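Local coordinates for Lic11098 (Leptospira interrogans serogroup Icterohaemorrhagiae serovar copenhageni, PDB 4U08), which is of unknown function but folds as a leucine-rich repeat solenoid and is considered a possible virulence factor of this human pathogen, at residues 137-142 with 160-165; 91-96 with 114-119; 177-182 with 200-205; 102-107 with 122-127. One frame throughout, in Å; residues are numbered along the deposited sequence.

How the interactions relate
From the N terminus, interaction 2 comes first: residues 91-96 pair with 114-119 and close one turn of the solenoid. Interaction 4 crosses it along the chain, because 102-107 lies between the two paired strands and 122-127 follows the second; it ties the turns leaving those strands, and Ile104 packs on Leu119. Interaction 1 then repeats the strand pairing two strands further on, the intervening step being the pairing of strands 116-118 and 139-141, so interactions 1 and 2 belong to one run of parallel strands. Interaction 3 follows in series, joining two successive loops; Leu180 packs on Leu163 and Asn182 on Glu161. None of the contacts nests inside another.

Interaction 1 of 4, residues 137-142 with 160-165; sequences LQTLYL and LESLGL. With CA (calcium ion), chain H.
Gln138 O receives two successive backbone amides at the start of the neighbouring strand, Glu161 N at 2.8 Å and Ser162 N at 3.0 Å. Ser162 N approaches nearly along the C=O axis, whereas Glu161 N enters at a sharper C=O...N angle of 136°. Regular parallel pairing follows: Leu140 N bonds to Ser162 O, Leu140 O accepts from Gly164 N, and Leu142 N reaches Gly164 O.

Leu140 and Leu163 share one face of the strands and run side by side, with Leu140 CD2 3.9 Å from Leu163 CD1. The flanking leucines join them: Leu160 CD1 presses on Leu140 CB at 3.8 Å, and Leu142 and Leu165 repeat the alignment at the far end.

The other face carries Thr139, Ser162 and Tyr141. A water joins Thr139 OG1 (2.7 Å) to Ser162 OG (2.9 Å); both hydroxyls are anti to their carbonyl carbons, chi1 -47° and -52°, which turns them alike toward it. The edge of the Tyr141 ring meets Gly164 CA, where no side chain intervenes.

Just before the strands begin, the extended side chains of Gln138 and Glu161 run together, with amide and carboxylate stacked. Glu161 OE2 binds calcium at 2.6 Å, and the same ion is held by a water, 2.6 Å from the metal, and by Glu184 from the following strand region. The spacing Leu137, Leu140, Leu142, repeated as Leu160, Leu163, Leu165, is the LxxLxL signature of leucine-rich repeats: parallel strands form the concave surface, leucines face the interior, and here a calcium site sits at one edge.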
loop_
_atom_site.group_PDB
_atom_site.type_symbol
_atom_site.label_atom_id
_atom_site.label_comp_id
_atom_site.label_asym_id
_atom_site.label_seq_id
_atom_site.Cartn_x
_atom_site.Cartn_y
_atom_site.Cartn_z
ATOM N N LEU A 137 15.288 14.819 1.786
ATOM C CA LEU A 137 13.906 14.333 1.902
ATOM C C LEU A 137 13.834 12.825 1.741
ATOM O O LEU A 137 14.319 12.273 0.747
ATOM C CB LEU A 137 12.950 15.043 0.923
ATOM C CG LEU A 137 11.465 15.042 1.316
ATOM C CD1 LEU A 137 11.206 15.976 2.517
ATOM C CD2 LEU A 137 10.602 15.474 0.168
ATOM N N GLN A 138 13.256 12.166 2.753
ATOM C CA GLN A 138 13.105 10.713 2.783
ATOM C C GLN A 138 11.655 10.307 2.591
ATOM O O GLN A 138 11.387 9.247 2.030
ATOM C CB GLN A 138 13.632 10.164 4.132
ATOM C CG GLN A 138 15.150 10.101 4.183
ATOM C CD GLN A 138 15.728 9.584 5.485
ATOM O OE1 GLN A 138 16.898 9.832 5.800
ATOM N NE2 GLN A 138 14.946 8.845 6.260
ATOM N N THR A 139 10.729 11.138 3.056
ATOM C CA THR A 139 9.298 10.850 3.013
ATOM C C THR A 139 8.511 12.051 2.498
ATOM O O THR A 139 8.622 13.170 3.026
ATOM C CB THR A 139 8.806 10.369 4.403
ATOM O OG1 THR A 139 9.705 9.378 4.924
ATOM C CG2 THR A 139 7.429 9.807 4.366
ATOM N N LEU A 140 7.668 11.789 1.499
ATOM C CA LEU A 140 6.837 12.817 0.865
ATOM C C LEU A 140 5.421 12.312 0.663
ATOM O O LEU A 140 5.214 11.395 -0.122
ATOM C CB LEU A 140 7.473 13.212 -0.481
ATOM C CG LEU A 140 6.738 14.270 -1.325
ATOM C CD1 LEU A 140 6.486 15.564 -0.527
ATOM C CD2 LEU A 140 7.536 14.563 -2.576
ATOM N N TYR A 141 4.457 12.894 1.367
ATOM C CA TYR A 141 3.055 12.501 1.257
ATOM C C TYR A 141 2.266 13.575 0.538
ATOM O O TYR A 141 2.178 14.704 1.026
ATOM C CB TYR A 141 2.452 12.253 2.657
ATOM C CG TYR A 141 3.129 11.124 3.402
ATOM C CD1 TYR A 141 3.165 9.834 2.874
ATOM C CD2 TYR A 141 3.705 11.333 4.650
ATOM C CE1 TYR A 141 3.772 8.787 3.563
ATOM C CE2 TYR A 141 4.282 10.283 5.366
ATOM C CZ TYR A 141 4.313 9.012 4.816
ATOM O OH TYR A 141 4.891 7.968 5.492
ATOM N N LEU A 142 1.700 13.229 -0.611
ATOM C CA LEU A 142 0.909 14.149 -1.457
ATOM C C LEU A 142 -0.479 13.592 -1.753
ATOM O O LEU A 142 -1.185 14.098 -2.630
ATOM C CB LEU A 142 1.657 14.444 -2.777
ATOM C CG LEU A 142 2.993 15.152 -2.656
ATOM C CD1 LEU A 142 3.839 14.925 -3.906
ATOM C CD2 LEU A 142 2.805 16.625 -2.339
ATOM N N LEU A 160 14.786 9.921 -1.471
ATOM C CA LEU A 160 13.395 9.577 -1.190
ATOM C C LEU A 160 13.184 8.081 -1.042
ATOM O O LEU A 160 13.620 7.292 -1.880
ATOM C CB LEU A 160 12.438 10.179 -2.236
ATOM C CG LEU A 160 10.991 10.372 -1.811
ATOM C CD1 LEU A 160 10.861 11.478 -0.735
ATOM C CD2 LEU A 160 10.109 10.693 -3.022
ATOM N N GLU A 161 12.540 7.712 0.052
ATOM C CA GLU A 161 12.241 6.322 0.413
ATOM C C GLU A 161 10.758 6.017 0.347
ATOM O O GLU A 161 10.412 4.887 0.034
ATOM C CB GLU A 161 12.774 6.016 1.817
ATOM C CG GLU A 161 14.275 5.794 1.823
ATOM C CD GLU A 161 14.921 5.713 3.191
ATOM O OE1 GLU A 161 16.154 5.915 3.263
ATOM O OE2 GLU A 161 14.202 5.479 4.190
ATOM N N SER A 162 9.884 6.984 0.677
ATOM C CA SER A 162 8.440 6.785 0.612
ATOM C C SER A 162 7.807 7.962 -0.098
ATOM O O SER A 162 8.046 9.117 0.279
ATOM C CB SER A 162 7.806 6.640 1.993
ATOM O OG SER A 162 8.443 5.666 2.800
ATOM N N LEU A 163 6.970 7.656 -1.092
ATOM C CA LEU A 163 6.249 8.647 -1.886
ATOM C C LEU A 163 4.775 8.260 -1.915
ATOM O O LEU A 163 4.431 7.175 -2.399
ATOM C CB LEU A 163 6.834 8.700 -3.313
ATOM C CG LEU A 163 6.141 9.643 -4.306
ATOM C CD1 LEU A 163 6.134 11.116 -3.785
ATOM C CD2 LEU A 163 6.799 9.553 -5.661
ATOM N N GLY A 164 3.937 9.119 -1.358
ATOM C CA GLY A 164 2.497 8.912 -1.323
ATOM C C GLY A 164 1.807 9.818 -2.323
ATOM O O GLY A 164 1.872 11.038 -2.195
ATOM N N LEU A 165 1.159 9.240 -3.323
ATOM C CA LEU A 165 0.444 9.986 -4.364
ATOM C C LEU A 165 -0.966 9.450 -4.557
ATOM O O LEU A 165 -1.586 9.683 -5.586
ATOM C CB LEU A 165 1.229 9.926 -5.681
ATOM C CG LEU A 165 2.416 10.886 -5.783
ATOM C CD1 LEU A 165 3.315 10.465 -6.910
ATOM C CD2 LEU A 165 1.925 12.316 -5.996
HETATM CA CA CA H . 13.780 3.152 5.261
HETATM O O HOH W 1 10.455 6.767 4.571
HETATM O O HOH W 2 12.945 0.688 5.648
#

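Interaction 2 of 4, residues 91-96 with 114-119; sequences LQKLKL and LQELNL
Leu94 and Leu117 lie side by side at the apolar centre, pointing the same way, with Leu94 CD2 3.8 Å from Leu117 CD1. Both have CG anti to the backbone N, and the matching conformations keep their branches in step across the two strands. Leu114 CD1 fits against two residues of the other strand, 4.0 Å from Leu91 CG and 3.9 Å from Leu94 CB. At the opposite end, Leu96 CD1 meets Leu119 CD2 at 3.7 Å. Outside the pair, Leu71 and Leu140 carry this leucine packing on into the adjoining strands.

The backbones are joined in parallel register. Gln92 O accepts from both Gln115 N and Glu116 N; thereafter Leu94 N bonds to Glu116 O, Asn118 N to Leu94 O and Leu96 N to Asn118 O.

On the face bearing Lys93, Lys95, Glu116 and Asn118 the contact becomes polar. Lys93 NZ forms a salt bridge with Glu116 OE1 at 2.8 Å, meeting it from above the carboxylate plane, 40° out of that plane. Bends at chi3 and chi4 (-73° and -68°) curl the lysine tail back to bring NZ to the carboxylate, whose OE1 also lies 3.6 Å from Lys93 CG. Lys95, on the same face, passes Glu116 obliquely, but its NZ stays 4.3 Å from Glu116 OE2, beyond salt-bridge range. Asn118 turns its OD1 to Ala120 N instead of across the pair. With one lysine bonded and a second nearby, Glu116 is probably held in its ionised form, and on the concave face the salt bridge adds an electrostatic link to the strand pairing, opposite the leucine interior.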
loop_
_atom_site.group_PDB
_atom_site.type_symbol
_atom_site.label_atom_id
_atom_site.label_comp_id
_atom_site.label_asym_id
_atom_site.label_seq_id
_atom_site.Cartn_x
_atom_site.Cartn_y
_atom_site.Cartn_z
ATOM N N LEU A 91 14.549 22.604 10.465
ATOM C CA LEU A 91 13.326 21.834 10.270
ATOM C C LEU A 91 13.588 20.494 9.558
ATOM O O LEU A 91 14.174 20.462 8.470
ATOM C CB LEU A 91 12.268 22.650 9.530
ATOM C CG LEU A 91 10.803 22.219 9.737
ATOM C CD1 LEU A 91 10.332 22.443 11.178
ATOM C CD2 LEU A 91 9.898 22.955 8.801
ATOM N N GLN A 92 13.210 19.396 10.227
ATOM C CA GLN A 92 13.347 18.038 9.693
ATOM C C GLN A 92 11.996 17.441 9.347
ATOM O O GLN A 92 11.914 16.565 8.493
ATOM C CB GLN A 92 14.073 17.143 10.699
ATOM C CG GLN A 92 15.563 17.460 10.804
ATOM C CD GLN A 92 16.251 16.771 11.964
ATOM O OE1 GLN A 92 15.667 16.534 13.038
ATOM N NE2 GLN A 92 17.532 16.478 11.780
ATOM N N LYS A 93 10.937 17.892 10.012
ATOM C CA LYS A 93 9.609 17.355 9.791
ATOM C C LYS A 93 8.610 18.488 9.637
ATOM O O LYS A 93 8.533 19.362 10.497
ATOM C CB LYS A 93 9.229 16.437 10.975
ATOM C CG LYS A 93 8.268 15.309 10.648
ATOM C CD LYS A 93 7.787 14.550 11.907
ATOM C CE LYS A 93 8.818 13.646 12.554
ATOM N NZ LYS A 93 9.169 12.469 11.713
ATOM N N LEU A 94 7.842 18.475 8.543
ATOM C CA LEU A 94 6.811 19.476 8.317
ATOM C C LEU A 94 5.516 18.753 8.026
ATOM O O LEU A 94 5.395 18.099 6.987
ATOM C CB LEU A 94 7.231 20.477 7.203
ATOM C CG LEU A 94 6.209 21.542 6.775
ATOM C CD1 LEU A 94 5.756 22.413 7.942
ATOM C CD2 LEU A 94 6.760 22.403 5.615
ATOM N N LYS A 95 4.559 18.834 8.963
ATOM C CA LYS A 95 3.271 18.145 8.853
ATOM C C LYS A 95 2.120 19.111 8.595
ATOM O O LYS A 95 1.753 19.896 9.465
ATOM C CB LYS A 95 3.011 17.225 10.071
ATOM C CG LYS A 95 4.048 16.104 10.176
ATOM C CD LYS A 95 3.797 15.156 11.340
ATOM C CE LYS A 95 3.219 13.835 10.889
ATOM N NZ LYS A 95 3.229 12.822 11.979
ATOM N N LEU A 96 1.557 19.054 7.385
ATOM C CA LEU A 96 0.496 19.957 6.953
ATOM C C LEU A 96 -0.716 19.233 6.438
ATOM O O LEU A 96 -1.508 19.828 5.700
ATOM C CB LEU A 96 1.048 20.891 5.858
ATOM C CG LEU A 96 2.067 21.932 6.325
ATOM C CD1 LEU A 96 2.956 22.353 5.200
ATOM C CD2 LEU A 96 1.380 23.130 6.920
ATOM N N LEU A 114 15.023 19.161 5.738
ATOM C CA LEU A 114 13.732 18.485 5.713
ATOM C C LEU A 114 13.872 17.002 5.300
ATOM O O LEU A 114 14.486 16.663 4.272
ATOM C CB LEU A 114 12.737 19.234 4.825
ATOM C CG LEU A 114 11.265 19.149 5.186
ATOM C CD1 LEU A 114 10.969 19.759 6.564
ATOM C CD2 LEU A 114 10.410 19.811 4.101
ATOM N N GLN A 115 13.368 16.131 6.170
ATOM C CA GLN A 115 13.405 14.681 5.952
ATOM C C GLN A 115 12.013 14.175 5.639
ATOM O O GLN A 115 11.866 13.166 4.952
ATOM C CB GLN A 115 13.953 13.965 7.208
ATOM C CG GLN A 115 15.432 14.238 7.477
ATOM C CD GLN A 115 15.990 13.307 8.528
ATOM O OE1 GLN A 115 15.396 13.097 9.590
ATOM N NE2 GLN A 115 17.138 12.720 8.241
ATOM N N GLU A 116 11.000 14.812 6.198
ATOM C CA GLU A 116 9.614 14.413 6.039
ATOM C C GLU A 116 8.733 15.616 5.766
ATOM O O GLU A 116 8.743 16.595 6.523
ATOM C CB GLU A 116 9.126 13.664 7.286
ATOM C CG GLU A 116 7.632 13.331 7.292
ATOM C CD GLU A 116 7.122 12.510 8.465
ATOM O OE1 GLU A 116 7.957 11.981 9.235
ATOM O OE2 GLU A 116 5.884 12.368 8.594
ATOM N N LEU A 117 7.948 15.522 4.695
ATOM C CA LEU A 117 7.010 16.563 4.297
ATOM C C LEU A 117 5.660 15.925 4.055
ATOM O O LEU A 117 5.515 15.090 3.160
ATOM C CB LEU A 117 7.552 17.272 3.041
ATOM C CG LEU A 117 6.651 18.318 2.359
ATOM C CD1 LEU A 117 6.224 19.436 3.341
ATOM C CD2 LEU A 117 7.365 18.920 1.154
ATOM N N ASN A 118 4.684 16.261 4.893
ATOM C CA ASN A 118 3.359 15.699 4.760
ATOM C C ASN A 118 2.416 16.776 4.249
ATOM O O ASN A 118 2.041 17.667 5.005
ATOM C CB ASN A 118 2.854 15.101 6.090
ATOM C CG ASN A 118 1.625 14.251 5.925
ATOM O OD1 ASN A 118 0.848 14.418 5.000
ATOM N ND2 ASN A 118 1.444 13.261 6.788
ATOM N N LEU A 119 2.021 16.682 2.978
ATOM C CA LEU A 119 1.091 17.638 2.355
ATOM C C LEU A 119 -0.210 16.949 1.967
ATOM O O LEU A 119 -0.968 17.468 1.142
ATOM C CB LEU A 119 1.762 18.310 1.124
ATOM C CG LEU A 119 2.930 19.249 1.404
ATOM C CD1 LEU A 119 3.719 19.550 0.111
ATOM C CD2 LEU A 119 2.459 20.526 2.066
#

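Interaction 3 of 4, residues 177-182 with 200-205; sequences IGQLRN and IGQLQN
Leu203 CD2 is pushed against the backbone of the preceding loop, 3.2 Å from Leu180 O and 3.4 Å from Ile177 O, with Leu180 CB also touching it at 3.9 Å. Leu203 CG stands anti to its carbonyl carbon (chi1 -61°), which turns this methyl back toward residues 177-180. Leu180 takes the same conformation, and each leucine is the centre of an inverse gamma turn. A second tight spot lies beside it, where Gln202 CB sits 3.2 Å from Gly178 O. Asn205 CB likewise rests on Arg181 O, at 3.4 Å.

The other side is looser and mediated by water. One water donates to Leu180 O and accepts from Asn205 N (2.9 Å), bridging the two backbones. Another donates to Asn182 O at 2.7 Å and accepts from Asn205 ND2 at 2.9 Å. The Asn182 and Asn205 side chains run alongside each other, but their amide planes are 64° apart, and Asn182 ND2 is bonded to Gln158 O one loop earlier. Arg181 is exposed on this side.

The two 3-10 segments, 177-179 and 200-202, lie in successive loops: the first leads from strand 162-164 to strand 185-187, the second from 185-187 to 208-210. Ile177 packs on Pro197, while Leu203 and Asn205 go on to touch Leu226 and Asn228 in the following loop.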
loop_
_atom_site.group_PDB
_atom_site.type_symbol
_atom_site.label_atom_id
_atom_site.label_comp_id
_atom_site.label_asym_id
_atom_site.label_seq_id
_atom_site.Cartn_x
_atom_site.Cartn_y
_atom_site.Cartn_z
ATOM N N ILE A 177 10.281 9.156 -12.896
ATOM C CA ILE A 177 9.968 8.505 -11.622
ATOM C C ILE A 177 10.972 7.355 -11.370
ATOM O O ILE A 177 11.351 7.129 -10.232
ATOM C CB ILE A 177 8.473 8.056 -11.551
ATOM C CG1 ILE A 177 8.015 7.915 -10.089
ATOM C CG2 ILE A 177 8.195 6.788 -12.377
ATOM C CD1 ILE A 177 6.605 8.375 -9.815
ATOM N N GLY A 178 11.435 6.724 -12.455
ATOM C CA GLY A 178 12.416 5.636 -12.457
ATOM C C GLY A 178 13.783 6.013 -11.919
ATOM O O GLY A 178 14.598 5.128 -11.668
ATOM N N GLN A 179 14.042 7.311 -11.691
ATOM C CA GLN A 179 15.329 7.743 -11.129
ATOM C C GLN A 179 15.365 7.721 -9.587
ATOM O O GLN A 179 16.414 7.993 -8.991
ATOM C CB GLN A 179 15.735 9.120 -11.702
ATOM C CG GLN A 179 15.888 9.132 -13.235
ATOM C CD GLN A 179 16.858 8.122 -13.838
ATOM O OE1 GLN A 179 16.817 7.851 -15.049
ATOM N NE2 GLN A 179 17.755 7.536 -13.036
ATOM N N LEU A 180 14.245 7.359 -8.937
ATOM C CA LEU A 180 14.157 7.290 -7.465
ATOM C C LEU A 180 14.763 5.951 -6.992
ATOM O O LEU A 180 14.057 5.030 -6.599
ATOM C CB LEU A 180 12.718 7.489 -6.979
ATOM C CG LEU A 180 12.080 8.841 -7.327
ATOM C CD1 LEU A 180 10.602 8.860 -6.959
ATOM C CD2 LEU A 180 12.812 9.984 -6.654
ATOM N N ARG A 181 16.091 5.863 -7.065
ATOM C CA ARG A 181 16.843 4.636 -6.793
ATOM C C ARG A 181 16.798 4.160 -5.344
ATOM O O ARG A 181 17.020 2.973 -5.110
ATOM C CB ARG A 181 18.288 4.767 -7.291
ATOM C CG ARG A 181 18.439 4.244 -8.721
ATOM C CD ARG A 181 19.684 4.764 -9.436
ATOM N NE ARG A 181 20.931 4.426 -8.741
ATOM C CZ ARG A 181 21.644 3.325 -8.958
ATOM N NH1 ARG A 181 21.248 2.435 -9.860
ATOM N NH2 ARG A 181 22.761 3.106 -8.274
ATOM N N ASN A 182 16.460 5.045 -4.398
ATOM C CA ASN A 182 16.311 4.679 -3.008
ATOM C C ASN A 182 14.863 4.448 -2.600
ATOM O O ASN A 182 14.609 4.166 -1.438
ATOM C CB ASN A 182 16.980 5.710 -2.100
ATOM C CG ASN A 182 18.486 5.579 -2.083
ATOM O OD1 ASN A 182 19.044 4.508 -1.816
ATOM N ND2 ASN A 182 19.183 6.652 -2.420
ATOM N N ILE A 200 9.423 2.164 -14.550
ATOM C CA ILE A 200 9.018 1.650 -13.228
ATOM C C ILE A 200 10.000 0.564 -12.762
ATOM O O ILE A 200 10.303 0.511 -11.584
ATOM C CB ILE A 200 7.519 1.178 -13.176
ATOM C CG1 ILE A 200 6.940 1.218 -11.755
ATOM C CG2 ILE A 200 7.301 -0.211 -13.819
ATOM C CD1 ILE A 200 6.407 2.561 -11.318
ATOM N N GLY A 201 10.542 -0.208 -13.710
ATOM C CA GLY A 201 11.513 -1.281 -13.483
ATOM C C GLY A 201 12.858 -0.823 -12.956
ATOM O O GLY A 201 13.618 -1.629 -12.414
ATOM N N GLN A 202 13.145 0.473 -13.056
ATOM C CA GLN A 202 14.418 1.030 -12.556
ATOM C C GLN A 202 14.413 1.243 -11.015
ATOM O O GLN A 202 15.442 1.585 -10.424
ATOM C CB GLN A 202 14.730 2.353 -13.281
ATOM C CG GLN A 202 14.972 2.220 -14.780
ATOM C CD GLN A 202 14.916 3.548 -15.530
ATOM O OE1 GLN A 202 14.917 4.644 -14.958
ATOM N NE2 GLN A 202 14.835 3.474 -16.842
ATOM N N LEU A 203 13.254 1.045 -10.356
ATOM C CA LEU A 203 13.117 1.244 -8.921
ATOM C C LEU A 203 13.650 0.009 -8.164
ATOM O O LEU A 203 12.897 -0.745 -7.543
ATOM C CB LEU A 203 11.676 1.594 -8.556
ATOM C CG LEU A 203 11.110 2.901 -9.192
ATOM C CD1 LEU A 203 9.654 3.072 -8.857
ATOM C CD2 LEU A 203 11.852 4.120 -8.682
ATOM N N GLN A 204 14.982 -0.162 -8.207
ATOM C CA GLN A 204 15.689 -1.321 -7.645
ATOM C C GLN A 204 15.508 -1.524 -6.151
ATOM O O GLN A 204 15.658 -2.647 -5.701
ATOM C CB GLN A 204 17.184 -1.293 -8.010
ATOM C CG GLN A 204 17.450 -1.356 -9.517
ATOM C CD GLN A 204 16.897 -2.602 -10.168
ATOM O OE1 GLN A 204 17.454 -3.692 -10.050
ATOM N NE2 GLN A 204 15.784 -2.465 -10.874
ATOM N N ASN A 205 15.190 -0.478 -5.371
ATOM C CA ASN A 205 14.995 -0.636 -3.939
ATOM C C ASN A 205 13.529 -0.787 -3.531
ATOM O O ASN A 205 13.249 -0.979 -2.356
ATOM C CB ASN A 205 15.667 0.505 -3.159
ATOM C CG ASN A 205 17.121 0.255 -2.860
ATOM O OD1 ASN A 205 17.787 -0.574 -3.486
ATOM N ND2 ASN A 205 17.640 0.971 -1.887
HETATM O O HOH W 3 13.847 2.086 -5.712
HETATM O O HOH W 4 16.258 2.644 0.034
#

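Interaction 4 of 4, residues 102-107 with 122-127; sequences TAIPKE and NQLATL
Ile104 and Leu124 cross at about a right angle, Ile104 CG1 meeting Leu124 CD2 at 3.8 Å. Ile104 has CG1 anti to its carbonyl carbon (chi1 -68°), and that branch, more than CG2, faces the neighbouring turn. Its CG1 also comes within 4.4 Å of Leu127 CD2, a looser approach. The same Leu124 methyl is pressed onto the peptide between Thr102 and Ala103, with CD2 3.4 Å from Ala103 N and 3.6 Å from Thr102 C. Apolar packing here thus includes a backbone peptide as well as side chains, and Ile104 reaches onward to Leu119.

These residues belong to the turns that leave the strands of a leucine-rich repeat solenoid. Asn122 and Leu124 occupy the final positions of the LxxLxLxxNxL consensus. As expected for that asparagine, Asn122 ND2 bonds to Leu96 O and Leu119 O while its OD1 accepts from Leu101 N, tying neighbouring turns together through main-chain groups. Leu124 N is in turn bonded to Asn145 OD1, the equivalent asparagine further along.

Direct polar contact between the two segments is limited to a CA-H...O approach, Thr102 CA to Gln123 O at 3.5 Å, close to straight at 168°. Beside it the methyl of Thr102, CG2, lies near the same carbonyl oxygen.

Water supplies the remaining polar link. A single molecule donates to Thr102 O at 2.6 Å and accepts from Ala125 N at 2.8 Å, and Thr126 OG1 is hydrogen-bonded to it at 2.8 Å.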
loop_
_atom_site.group_PDB
_atom_site.type_symbol
_atom_site.label_atom_id
_atom_site.label_comp_id
_atom_site.label_asym_id
_atom_site.label_seq_id
_atom_site.Cartn_x
_atom_site.Cartn_y
_atom_site.Cartn_z
ATOM N N THR A 102 -3.319 25.558 -1.666
ATOM C CA THR A 102 -3.468 25.498 -3.122
ATOM C C THR A 102 -2.106 25.658 -3.786
ATOM O O THR A 102 -1.979 25.411 -4.981
ATOM C CB THR A 102 -4.461 26.563 -3.628
ATOM O OG1 THR A 102 -4.091 27.832 -3.099
ATOM C CG2 THR A 102 -5.893 26.236 -3.275
ATOM N N ALA A 103 -1.101 26.075 -3.013
ATOM C CA ALA A 103 0.276 26.269 -3.465
ATOM C C ALA A 103 1.232 26.150 -2.301
ATOM O O ALA A 103 0.838 26.319 -1.144
ATOM C CB ALA A 103 0.435 27.635 -4.127
ATOM N N ILE A 104 2.491 25.848 -2.622
ATOM C CA ILE A 104 3.627 25.714 -1.725
ATOM C C ILE A 104 4.674 26.720 -2.229
ATOM O O ILE A 104 5.034 26.659 -3.408
ATOM C CB ILE A 104 4.150 24.239 -1.757
ATOM C CG1 ILE A 104 3.132 23.250 -1.126
ATOM C CG2 ILE A 104 5.535 24.096 -1.130
ATOM C CD1 ILE A 104 2.475 23.691 0.199
ATOM N N PRO A 105 5.163 27.650 -1.372
ATOM C CA PRO A 105 6.153 28.643 -1.845
ATOM C C PRO A 105 7.426 28.010 -2.351
ATOM O O PRO A 105 7.818 26.953 -1.847
ATOM C CB PRO A 105 6.445 29.492 -0.595
ATOM C CG PRO A 105 5.326 29.245 0.330
ATOM C CD PRO A 105 4.835 27.856 0.055
ATOM N N LYS A 106 8.092 28.662 -3.326
ATOM C CA LYS A 106 9.362 28.182 -3.888
ATOM C C LYS A 106 10.446 28.056 -2.803
ATOM O O LYS A 106 11.338 27.217 -2.938
ATOM C CB LYS A 106 9.848 29.071 -5.061
ATOM C CG LYS A 106 10.048 30.540 -4.698
ATOM C CD LYS A 106 10.837 31.284 -5.764
ATOM C CE LYS A 106 11.245 32.655 -5.289
ATOM N NZ LYS A 106 12.269 33.236 -6.182
ATOM N N GLU A 107 10.331 28.862 -1.711
ATOM C CA GLU A 107 11.255 28.903 -0.562
ATOM C C GLU A 107 11.291 27.583 0.221
ATOM O O GLU A 107 12.146 27.416 1.090
ATOM C CB GLU A 107 10.949 30.083 0.370
ATOM C CG GLU A 107 11.266 31.446 -0.234
ATOM C CD GLU A 107 10.270 32.019 -1.229
ATOM O OE1 GLU A 107 9.132 31.502 -1.324
ATOM O OE2 GLU A 107 10.635 32.995 -1.923
ATOM N N ASN A 122 -4.883 18.266 1.056
ATOM C CA ASN A 122 -4.865 19.695 0.760
ATOM C C ASN A 122 -5.527 19.888 -0.598
ATOM O O ASN A 122 -6.247 18.990 -1.058
ATOM C CB ASN A 122 -3.444 20.263 0.841
ATOM C CG ASN A 122 -3.049 20.577 2.242
ATOM O OD1 ASN A 122 -3.403 21.622 2.770
ATOM N ND2 ASN A 122 -2.360 19.661 2.898
ATOM N N GLN A 123 -5.315 21.044 -1.246
ATOM C CA GLN A 123 -5.915 21.283 -2.560
ATOM C C GLN A 123 -4.816 21.696 -3.570
ATOM O O GLN A 123 -4.981 22.615 -4.374
ATOM C CB GLN A 123 -7.120 22.259 -2.445
ATOM C CG GLN A 123 -8.400 21.516 -1.987
ATOM C CD GLN A 123 -9.454 22.303 -1.231
ATOM O OE1 GLN A 123 -9.763 22.005 -0.065
ATOM N NE2 GLN A 123 -10.143 23.208 -1.921
ATOM N N LEU A 124 -3.677 20.971 -3.509
ATOM C CA LEU A 124 -2.510 21.192 -4.368
ATOM C C LEU A 124 -2.674 20.552 -5.729
ATOM O O LEU A 124 -3.115 19.413 -5.830
ATOM C CB LEU A 124 -1.233 20.663 -3.707
ATOM C CG LEU A 124 -0.828 21.300 -2.384
ATOM C CD1 LEU A 124 0.284 20.501 -1.716
ATOM C CD2 LEU A 124 -0.374 22.734 -2.584
ATOM N N ALA A 125 -2.325 21.291 -6.792
ATOM C CA ALA A 125 -2.369 20.783 -8.165
ATOM C C ALA A 125 -0.956 20.792 -8.770
ATOM O O ALA A 125 -0.707 20.155 -9.791
ATOM C CB ALA A 125 -3.317 21.631 -9.007
ATOM N N THR A 126 -0.032 21.515 -8.120
ATOM C CA THR A 126 1.343 21.681 -8.569
ATOM C C THR A 126 2.274 21.816 -7.390
ATOM O O THR A 126 1.847 22.191 -6.288
ATOM C CB THR A 126 1.502 23.034 -9.356
ATOM O OG1 THR A 126 1.152 24.140 -8.523
ATOM C CG2 THR A 126 0.739 23.078 -10.653
ATOM N N LEU A 127 3.568 21.618 -7.661
ATOM C CA LEU A 127 4.634 21.871 -6.706
ATOM C C LEU A 127 5.650 22.783 -7.391
ATOM O O LEU A 127 5.838 22.642 -8.602
ATOM C CB LEU A 127 5.329 20.561 -6.266
ATOM C CG LEU A 127 4.496 19.584 -5.418
ATOM C CD1 LEU A 127 5.285 18.325 -5.148
ATOM C CD2 LEU A 127 4.090 20.211 -4.098
HETATM O O HOH W 5 -1.084 23.818 -6.896
#